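Local coordinates for protein Beta/alpha-amylase (Paenibacillus polymyxa, PDB 3VOC) that hydrolyses alpha-1,4-glucosidic links of starch, its family 14 glycosyl hydrolase part, present here, removing maltose from non-reducing chain ends, at residues A[41-46]-A[81-86]; A[116-121]-A[165-170]. All coordinates share one frame; numbering follows the deposited sequence.

In the fold
Interactions 1 and 2 are both buried, and both lie among the segments that follow strands of the closed eight-stranded barrel. Interaction 1 stays close to the barrel itself, joining the end of strand 37-43 to residues just past strand 73-79. Interaction 2 joins the short strand 117-118 and its following turn to the loop after strand 153-156. Their chemistry differs accordingly: the first is aromatic and sulfur packing with one bridging water, the second an amide and a carboxylate set against a proline and a tyrosine, with four waters. They meet through K82 N to E120 O (2.7 Å) and through N86 ND2 to Y170 OH, so 81-86 lies between 41-46 and 116-121.

Interaction 1: A[41-46]-A[81-86]; sequences DVWWGY and HKCGGN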
ATOM      1  N   ASP A  41       4.605   0.571 -11.283  1.00 13.53           N
ATOM      2  CA  ASP A  41       5.199   1.519 -10.353  1.00 14.04           C
ATOM      3  C   ASP A  41       5.822   2.680 -11.124  1.00 14.12           C
ATOM      4  O   ASP A  41       6.756   2.481 -11.909  1.00 14.68           O
ATOM      5  CB  ASP A  41       6.268   0.867  -9.486  1.00 14.03           C
ATOM      6  CG  ASP A  41       5.685   0.173  -8.270  1.00 15.76           C
ATOM      7  OD1 ASP A  41       4.891   0.785  -7.534  1.00 15.86           O
ATOM      8  OD2 ASP A  41       6.044  -0.987  -8.044  1.00 15.00           O
ATOM      9  N   VAL A  42       5.269   3.873 -10.924  1.00 13.90           N
ATOM     10  CA  VAL A  42       5.839   5.113 -11.494  1.00 13.53           C
ATOM     11  C   VAL A  42       6.630   5.724 -10.352  1.00 14.05           C
ATOM     12  O   VAL A  42       6.078   6.427  -9.483  1.00 13.30           O
ATOM     13  CB  VAL A  42       4.740   6.037 -12.079  1.00 13.46           C
ATOM     14  CG1 VAL A  42       5.330   7.300 -12.712  1.00 13.13           C
ATOM     15  CG2 VAL A  42       3.896   5.262 -13.122  1.00 12.60           C
ATOM     16  N   TRP A  43       7.922   5.386 -10.315  1.00 14.33           N
ATOM     17  CA  TRP A  43       8.767   5.702  -9.149  1.00 14.71           C
ATOM     18  C   TRP A  43       9.028   7.211  -8.984  1.00 14.72           C
ATOM     19  O   TRP A  43       9.556   7.864  -9.889  1.00 14.06           O
ATOM     20  CB  TRP A  43      10.111   4.957  -9.237  1.00 14.68           C
ATOM     21  CG  TRP A  43       9.963   3.478  -9.133  1.00 15.44           C
ATOM     22  CD1 TRP A  43      10.084   2.570 -10.137  1.00 16.01           C
ATOM     23  CD2 TRP A  43       9.630   2.733  -7.952  1.00 17.78           C
ATOM     24  NE1 TRP A  43       9.857   1.303  -9.655  1.00 17.45           N
ATOM     25  CE2 TRP A  43       9.573   1.374  -8.319  1.00 15.58           C
ATOM     26  CE3 TRP A  43       9.366   3.092  -6.619  1.00 16.12           C
ATOM     27  CZ2 TRP A  43       9.260   0.353  -7.404  1.00 16.05           C
ATOM     28  CZ3 TRP A  43       9.060   2.074  -5.699  1.00 17.00           C
ATOM     29  CH2 TRP A  43       9.011   0.719  -6.101  1.00 18.85           C
ATOM     30  N   TRP A  44       8.687   7.756  -7.821  1.00 14.67           N
ATOM     31  CA  TRP A  44       9.016   9.149  -7.529  1.00 15.61           C
ATOM     32  C   TRP A  44      10.497   9.454  -7.794  1.00 16.47           C
ATOM     33  O   TRP A  44      10.842  10.501  -8.378  1.00 16.35           O
ATOM     34  CB  TRP A  44       8.651   9.486  -6.081  1.00 15.82           C
ATOM     35  CG  TRP A  44       8.495  10.972  -5.825  1.00 16.21           C
ATOM     36  CD1 TRP A  44       8.500  11.999  -6.768  1.00 15.58           C
ATOM     37  CD2 TRP A  44       8.261  11.596  -4.559  1.00 14.84           C
ATOM     38  NE1 TRP A  44       8.303  13.202  -6.141  1.00 16.13           N
ATOM     39  CE2 TRP A  44       8.151  12.987  -4.790  1.00 15.81           C
ATOM     40  CE3 TRP A  44       8.133  11.108  -3.239  1.00 15.93           C
ATOM     41  CZ2 TRP A  44       7.931  13.899  -3.754  1.00 17.08           C
ATOM     42  CZ3 TRP A  44       7.895  12.004  -2.222  1.00 15.75           C
ATOM     43  CH2 TRP A  44       7.800  13.394  -2.481  1.00 16.28           C
ATOM     44  N   GLY A  45      11.356   8.517  -7.381  1.00 16.55           N
ATOM     45  CA  GLY A  45      12.811   8.639  -7.519  1.00 17.18           C
ATOM     46  C   GLY A  45      13.277   8.727  -8.967  1.00 17.00           C
ATOM     47  O   GLY A  45      14.359   9.237  -9.230  1.00 16.59           O
ATOM     48  N   TYR A  46      12.460   8.216  -9.893  1.00 16.68           N
ATOM     49  CA  TYR A  46      12.742   8.290 -11.323  1.00 16.95           C
ATOM     50  C   TYR A  46      12.294   9.600 -11.949  1.00 16.92           C
ATOM     51  O   TYR A  46      12.879  10.033 -12.946  1.00 17.55           O
ATOM     52  CB  TYR A  46      12.015   7.178 -12.086  1.00 16.61           C
ATOM     53  CG  TYR A  46      12.671   5.814 -12.094  1.00 17.36           C
ATOM     54  CD1 TYR A  46      13.690   5.489 -11.209  1.00 18.71           C
ATOM     55  CD2 TYR A  46      12.222   4.817 -12.978  1.00 18.87           C
ATOM     56  CE1 TYR A  46      14.278   4.209 -11.204  1.00 18.95           C
ATOM     57  CE2 TYR A  46      12.806   3.540 -12.989  1.00 18.02           C
ATOM     58  CZ  TYR A  46      13.823   3.244 -12.099  1.00 18.87           C
ATOM     59  OH  TYR A  46      14.394   1.989 -12.084  1.00 19.61           O
ATOM     60  N   HIS A  81       7.206   5.973  -2.869  1.00 14.99           N
ATOM     61  CA  HIS A  81       7.899   5.171  -1.874  1.00 14.56           C
ATOM     62  C   HIS A  81       9.220   4.688  -2.447  1.00 15.11           C
ATOM     63  O   HIS A  81       9.450   4.785  -3.653  1.00 14.90           O
ATOM     64  CB  HIS A  81       7.023   4.011  -1.367  1.00 14.52           C
ATOM     65  CG  HIS A  81       6.544   3.082  -2.441  1.00 14.24           C
ATOM     66  ND1 HIS A  81       5.422   3.335  -3.199  1.00 14.53           N
ATOM     67  CD2 HIS A  81       7.008   1.876  -2.847  1.00 14.96           C
ATOM     68  CE1 HIS A  81       5.229   2.337  -4.043  1.00 15.02           C
ATOM     69  NE2 HIS A  81       6.180   1.440  -3.850  1.00 14.04           N
ATOM     70  N   LYS A  82      10.090   4.206  -1.566  1.00 15.02           N
ATOM     71  CA  LYS A  82      11.418   3.748  -1.930  1.00 15.90           C
ATOM     72  C   LYS A  82      11.363   2.286  -2.344  1.00 15.97           C
ATOM     73  O   LYS A  82      10.573   1.516  -1.790  1.00 15.74           O
ATOM     74  CB  LYS A  82      12.365   3.942  -0.726  1.00 16.43           C
ATOM     75  CG  LYS A  82      13.677   3.159  -0.788  1.00 17.90           C
ATOM     76  CD  LYS A  82      14.725   3.724   0.187  1.00 21.51           C
ATOM     77  CE  LYS A  82      14.359   3.496   1.643  1.00 22.03           C
ATOM     78  NZ  LYS A  82      15.507   3.869   2.545  1.00 22.03           N
ATOM     79  N   CYS A  83      12.178   1.912  -3.329  1.00 15.63           N
ATOM     80  CA  CYS A  83      12.414   0.500  -3.614  1.00 17.30           C
ATOM     81  C   CYS A  83      13.779   0.127  -3.050  1.00 17.74           C
ATOM     82  O   CYS A  83      14.793   0.729  -3.429  1.00 17.50           O
ATOM     83  CB  CYS A  83      12.376   0.214  -5.120  1.00 16.94           C
ATOM     84  SG  CYS A  83      12.075  -1.516  -5.524  1.00 20.15           S
ATOM     85  N   GLY A  84      13.804  -0.847  -2.141  1.00 17.68           N
ATOM     86  CA  GLY A  84      15.068  -1.346  -1.577  1.00 18.81           C
ATOM     87  C   GLY A  84      16.018  -0.310  -0.987  1.00 19.82           C
ATOM     88  O   GLY A  84      15.650   0.435  -0.081  1.00 18.48           O
ATOM     89  N   GLY A  85      17.258  -0.276  -1.490  1.00 20.60           N
ATOM     90  CA  GLY A  85      18.225   0.747  -1.070  1.00 21.73           C
ATOM     91  C   GLY A  85      19.168   0.292   0.029  1.00 22.97           C
ATOM     92  O   GLY A  85      20.080   1.031   0.412  1.00 23.40           O
ATOM     93  N   ASN A  86      18.927  -0.910   0.544  1.00 23.70           N
ATOM     94  CA  ASN A  86      19.827  -1.564   1.496  1.00 25.01           C
ATOM     95  C   ASN A  86      20.668  -2.561   0.736  1.00 25.65           C
ATOM     96  O   ASN A  86      20.173  -3.217  -0.167  1.00 25.12           O
ATOM     97  CB  ASN A  86      19.042  -2.281   2.601  1.00 24.81           C
ATOM     98  CG  ASN A  86      18.069  -1.354   3.321  1.00 25.98           C
ATOM     99  OD1 ASN A  86      18.483  -0.453   4.050  1.00 28.00           O
ATOM    100  ND2 ASN A  86      16.774  -1.566   3.108  1.00 24.20           N
TER
HETATM  101  O   HOH W   1      11.005   6.486  -5.220  1.00 18.04           O
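W43, the last residue of strand 37-43, faces H81 to C83, which lead from strand 73-79 into the short strand 83-84. The two segments do not pair as a sheet; a water joins them instead, accepting from G45 N at 3.0 Å and donating to H81 O at 2.8 Å. W43 is also the N-cap of helix 44-47, with its carbonyl taken by Y46 N. Its CG stands beside the backbone N and anti to the carbonyl carbon (chi1 -66°), and the six-membered ring carries the contact. H81 O comes up in the plane of the indole, 3.4 Å from W43 CE3.

This is the C-terminal end of a TIM barrel, where such enzymes hold their active sites, and D41 and H81 are by similarity substrate-binding residues. The CB of H81 points away from 41-46, but CG lies between the backbone N and the carbonyl carbon (chi1 58°), which swings the imidazole back. An offset edge-to-face pair results: the edge of W43 is directed at the H81 face, planes 69° apart, with W43 CZ3 3.5 Å from H81 NE2. H81 ND1 is hydrogen-bonded to S157 OG, which holds the rotation of the ring.

The two indole faces are covered by different residues. C83 CB lies over one in a CH-pi contact, 3.5 Å from W43 CH2, while C83 SG, held in a disulfide with C91, approaches obliquely; D41 CB lies over the opposite face. With an alanine in place of W43, C83 CB and the imidazole face would probably lose their common packing partner and a gap would open between the segments. The D41 carboxylate stands nearly perpendicular to the imidazole, OD1 3.8 Å from H81 CE1, and OD1 is bonded to S79 OG.

Interaction 2: A[116-121]-A[165-170]; sequences YANSEA and RYPSYY
N118 lays its side chain against P167 and Y170, and its amide closes an Asx turn that carries the chain out of strand 117-118. The facing segment belongs to the loop after barrel strand 153-156, with P167 at the centre of an inverse gamma turn. CG of N118 is anti to the backbone N (chi1 175°), a setting that sends the amide across to this loop. From the base outward, N118 CB comes near P167 CG, and N118 CG rests on P167 CB at 3.3 Å. N118 OD1 also touches P167 CB, and accepts the E120 backbone N from above its carbonyl plane at 2.9 Å, the bond that makes the turn. At the tip, N118 ND2 sits 3.2 Å above the plane of the Y170 ring, over its centre. It donates to E120 OE1 at 3.0 Å in a fairly straight bond (160°), meeting the anti side of the carboxylate, and more weakly to a water that also bonds to P167 O. Amide rotation is thus fixed by bonds from both ends.

The E120 carboxylate is tilted only 25° from the Y170 ring, with OE1 3.2 Å from Y170 CD1. Its opposite charge, the R165 guanidinium, is reached through water: one joins E120 OE1 to R165 NH1 and Y169 O, another joins E120 OE2 to R165 NH2. Such a bridge may help balance the buried carboxylate. R165 NE forms a salt bridge with E163, the predicted proton donor, consistent with this network lying in a second shell around the active site.

Y116 crosses Y170 at about a right angle, Y116 OH meeting the edge of that ring, 3.6 Å from Y170 CE2. Y170 OH bonds to N86 ND2 and to a water, 2.9 Å away, that accepts from S119 N.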
ATOM      1  N   TYR A 116      15.251   2.687  15.410  1.00 19.72           N
ATOM      2  CA  TYR A 116      15.634   2.552  14.004  1.00 19.34           C
ATOM      3  C   TYR A 116      14.823   3.479  13.095  1.00 18.90           C
ATOM      4  O   TYR A 116      13.588   3.443  13.113  1.00 17.80           O
ATOM      5  CB  TYR A 116      15.532   1.099  13.521  1.00 19.72           C
ATOM      6  CG  TYR A 116      16.042   0.927  12.103  1.00 20.93           C
ATOM      7  CD1 TYR A 116      17.385   0.635  11.852  1.00 23.37           C
ATOM      8  CD2 TYR A 116      15.181   1.086  11.013  1.00 23.22           C
ATOM      9  CE1 TYR A 116      17.855   0.490  10.539  1.00 23.89           C
ATOM     10  CE2 TYR A 116      15.629   0.948   9.716  1.00 24.29           C
ATOM     11  CZ  TYR A 116      16.967   0.652   9.483  1.00 25.18           C
ATOM     12  OH  TYR A 116      17.393   0.535   8.187  1.00 25.67           O
ATOM     13  N   ALA A 117      15.527   4.290  12.296  1.00 18.20           N
ATOM     14  CA  ALA A 117      14.888   5.278  11.415  1.00 18.49           C
ATOM     15  C   ALA A 117      14.631   4.677  10.033  1.00 18.44           C
ATOM     16  O   ALA A 117      15.539   4.080   9.429  1.00 19.84           O
ATOM     17  CB  ALA A 117      15.743   6.538  11.293  1.00 18.26           C
ATOM     18  N   ASN A 118      13.414   4.841   9.536  1.00 17.49           N
ATOM     19  CA  ASN A 118      13.006   4.270   8.245  1.00 17.19           C
ATOM     20  C   ASN A 118      12.562   5.400   7.314  1.00 17.18           C
ATOM     21  O   ASN A 118      11.867   6.319   7.740  1.00 17.07           O
ATOM     22  CB  ASN A 118      11.924   3.188   8.473  1.00 16.67           C
ATOM     23  CG  ASN A 118      11.336   2.619   7.166  1.00 16.72           C
ATOM     24  OD1 ASN A 118      10.715   3.345   6.393  1.00 16.60           O
ATOM     25  ND2 ASN A 118      11.488   1.303   6.954  1.00 17.43           N
ATOM     26  N   SER A 119      13.010   5.361   6.057  1.00 17.37           N
ATOM     27  CA  SER A 119      12.669   6.404   5.077  1.00 17.10           C
ATOM     28  C   SER A 119      12.047   5.801   3.810  1.00 17.06           C
ATOM     29  O   SER A 119      12.270   6.291   2.715  1.00 16.96           O
ATOM     30  CB  SER A 119      13.924   7.209   4.723  1.00 17.71           C
ATOM     31  OG  SER A 119      14.878   6.341   4.129  1.00 17.58           O
ATOM     32  N   GLU A 120      11.262   4.734   3.964  1.00 16.86           N
ATOM     33  CA  GLU A 120      10.588   4.088   2.820  1.00 16.00           C
ATOM     34  C   GLU A 120       9.552   4.982   2.149  1.00 15.92           C
ATOM     35  O   GLU A 120       9.259   4.825   0.968  1.00 15.90           O
ATOM     36  CB  GLU A 120       9.899   2.806   3.266  1.00 16.06           C
ATOM     37  CG  GLU A 120      10.813   1.605   3.442  1.00 16.58           C
ATOM     38  CD  GLU A 120       9.991   0.365   3.704  1.00 16.36           C
ATOM     39  OE1 GLU A 120       9.712   0.089   4.898  1.00 16.72           O
ATOM     40  OE2 GLU A 120       9.569  -0.289   2.726  1.00 16.65           O
ATOM     41  N   ALA A 121       8.974   5.904   2.911  1.00 15.80           N
ATOM     42  CA  ALA A 121       8.050   6.896   2.368  1.00 14.58           C
ATOM     43  C   ALA A 121       8.062   8.068   3.326  1.00 15.09           C
ATOM     44  O   ALA A 121       8.481   7.918   4.484  1.00 14.82           O
ATOM     45  CB  ALA A 121       6.638   6.308   2.244  1.00 13.84           C
ATOM     46  N   ARG A 165       0.217   2.023   5.174  1.00 14.76           N
ATOM     47  CA  ARG A 165       0.627   1.430   6.444  1.00 14.53           C
ATOM     48  C   ARG A 165       1.889   2.124   6.931  1.00 14.54           C
ATOM     49  O   ARG A 165       2.480   2.931   6.201  1.00 14.55           O
ATOM     50  CB  ARG A 165       0.888  -0.083   6.301  1.00 14.68           C
ATOM     51  CG  ARG A 165       2.047  -0.440   5.349  1.00 14.49           C
ATOM     52  CD  ARG A 165       2.483  -1.884   5.567  1.00 15.96           C
ATOM     53  NE  ARG A 165       3.431  -2.357   4.554  1.00 16.41           N
ATOM     54  CZ  ARG A 165       4.756  -2.289   4.658  1.00 17.35           C
ATOM     55  NH1 ARG A 165       5.334  -1.713   5.722  1.00 15.86           N
ATOM     56  NH2 ARG A 165       5.515  -2.784   3.681  1.00 13.03           N
ATOM     57  N   TYR A 166       2.287   1.806   8.161  1.00 14.16           N
ATOM     58  CA  TYR A 166       3.590   2.183   8.691  1.00 14.51           C
ATOM     59  C   TYR A 166       4.641   1.198   8.210  1.00 14.07           C
ATOM     60  O   TYR A 166       4.288   0.091   7.835  1.00 14.60           O
ATOM     61  CB  TYR A 166       3.553   2.166  10.211  1.00 13.67           C
ATOM     62  CG  TYR A 166       2.713   3.288  10.780  1.00 14.85           C
ATOM     63  CD1 TYR A 166       3.268   4.559  10.982  1.00 14.17           C
ATOM     64  CD2 TYR A 166       1.377   3.079  11.130  1.00 12.60           C
ATOM     65  CE1 TYR A 166       2.516   5.605  11.502  1.00 13.22           C
ATOM     66  CE2 TYR A 166       0.599   4.124  11.647  1.00 14.70           C
ATOM     67  CZ  TYR A 166       1.187   5.386  11.837  1.00 15.26           C
ATOM     68  OH  TYR A 166       0.454   6.429  12.370  1.00 14.22           O
ATOM     69  N   PRO A 167       5.934   1.587   8.229  1.00 13.78           N
ATOM     70  CA  PRO A 167       7.007   0.680   7.822  1.00 14.08           C
ATOM     71  C   PRO A 167       7.371  -0.280   8.969  1.00 14.87           C
ATOM     72  O   PRO A 167       8.510  -0.298   9.454  1.00 15.17           O
ATOM     73  CB  PRO A 167       8.162   1.629   7.529  1.00 13.51           C
ATOM     74  CG  PRO A 167       7.960   2.749   8.535  1.00 13.78           C
ATOM     75  CD  PRO A 167       6.449   2.945   8.520  1.00 13.98           C
ATOM     76  N   SER A 168       6.396  -1.078   9.370  1.00 15.17           N
ATOM     77  CA  SER A 168       6.440  -1.776  10.649  1.00 15.81           C
ATOM     78  C   SER A 168       7.287  -3.037  10.618  1.00 15.84           C
ATOM     79  O   SER A 168       7.752  -3.483  11.664  1.00 15.68           O
ATOM     80  CB  SER A 168       5.018  -2.123  11.085  1.00 15.58           C
ATOM     81  OG  SER A 168       4.372  -2.874  10.070  1.00 15.14           O
ATOM     82  N   TYR A 169       7.457  -3.619   9.433  1.00 16.51           N
ATOM     83  CA  TYR A 169       8.302  -4.803   9.285  1.00 17.30           C
ATOM     84  C   TYR A 169       9.360  -4.545   8.204  1.00 17.99           C
ATOM     85  O   TYR A 169       9.036  -4.245   7.050  1.00 18.18           O
ATOM     86  CB  TYR A 169       7.454  -6.070   9.030  1.00 17.49           C
ATOM     87  CG  TYR A 169       6.809  -6.149   7.647  1.00 18.64           C
ATOM     88  CD1 TYR A 169       5.588  -5.513   7.363  1.00 17.43           C
ATOM     89  CD2 TYR A 169       7.433  -6.866   6.625  1.00 19.39           C
ATOM     90  CE1 TYR A 169       5.020  -5.594   6.071  1.00 20.59           C
ATOM     91  CE2 TYR A 169       6.882  -6.958   5.362  1.00 21.39           C
ATOM     92  CZ  TYR A 169       5.683  -6.327   5.088  1.00 22.45           C
ATOM     93  OH  TYR A 169       5.177  -6.452   3.818  1.00 26.67           O
ATOM     94  N   TYR A 170      10.630  -4.659   8.589  1.00 17.85           N
ATOM     95  CA  TYR A 170      11.718  -4.157   7.749  1.00 17.91           C
ATOM     96  C   TYR A 170      12.991  -4.937   8.062  1.00 17.72           C
ATOM     97  O   TYR A 170      13.542  -4.808   9.168  1.00 17.33           O
ATOM     98  CB  TYR A 170      11.923  -2.668   8.018  1.00 17.24           C
ATOM     99  CG  TYR A 170      12.675  -1.889   6.952  1.00 17.82           C
ATOM    100  CD1 TYR A 170      12.216  -1.842   5.634  1.00 17.24           C
ATOM    101  CD2 TYR A 170      13.813  -1.141   7.285  1.00 16.10           C
ATOM    102  CE1 TYR A 170      12.896  -1.107   4.666  1.00 17.60           C
ATOM    103  CE2 TYR A 170      14.506  -0.404   6.316  1.00 14.96           C
ATOM    104  CZ  TYR A 170      14.037  -0.387   5.016  1.00 16.96           C
ATOM    105  OH  TYR A 170      14.681   0.367   4.054  1.00 15.54           O
TER
HETATM  106  O   HOH W   2      11.235   0.118   9.949  1.00 14.24           O
HETATM  107  O   HOH W   3      14.561   3.126   4.995  1.00 18.25           O
HETATM  108  O   HOH W   4       8.126  -1.777   6.035  1.00 13.87           O
HETATM  109  O   HOH W   5       8.104  -2.490   2.847  1.00 17.15           O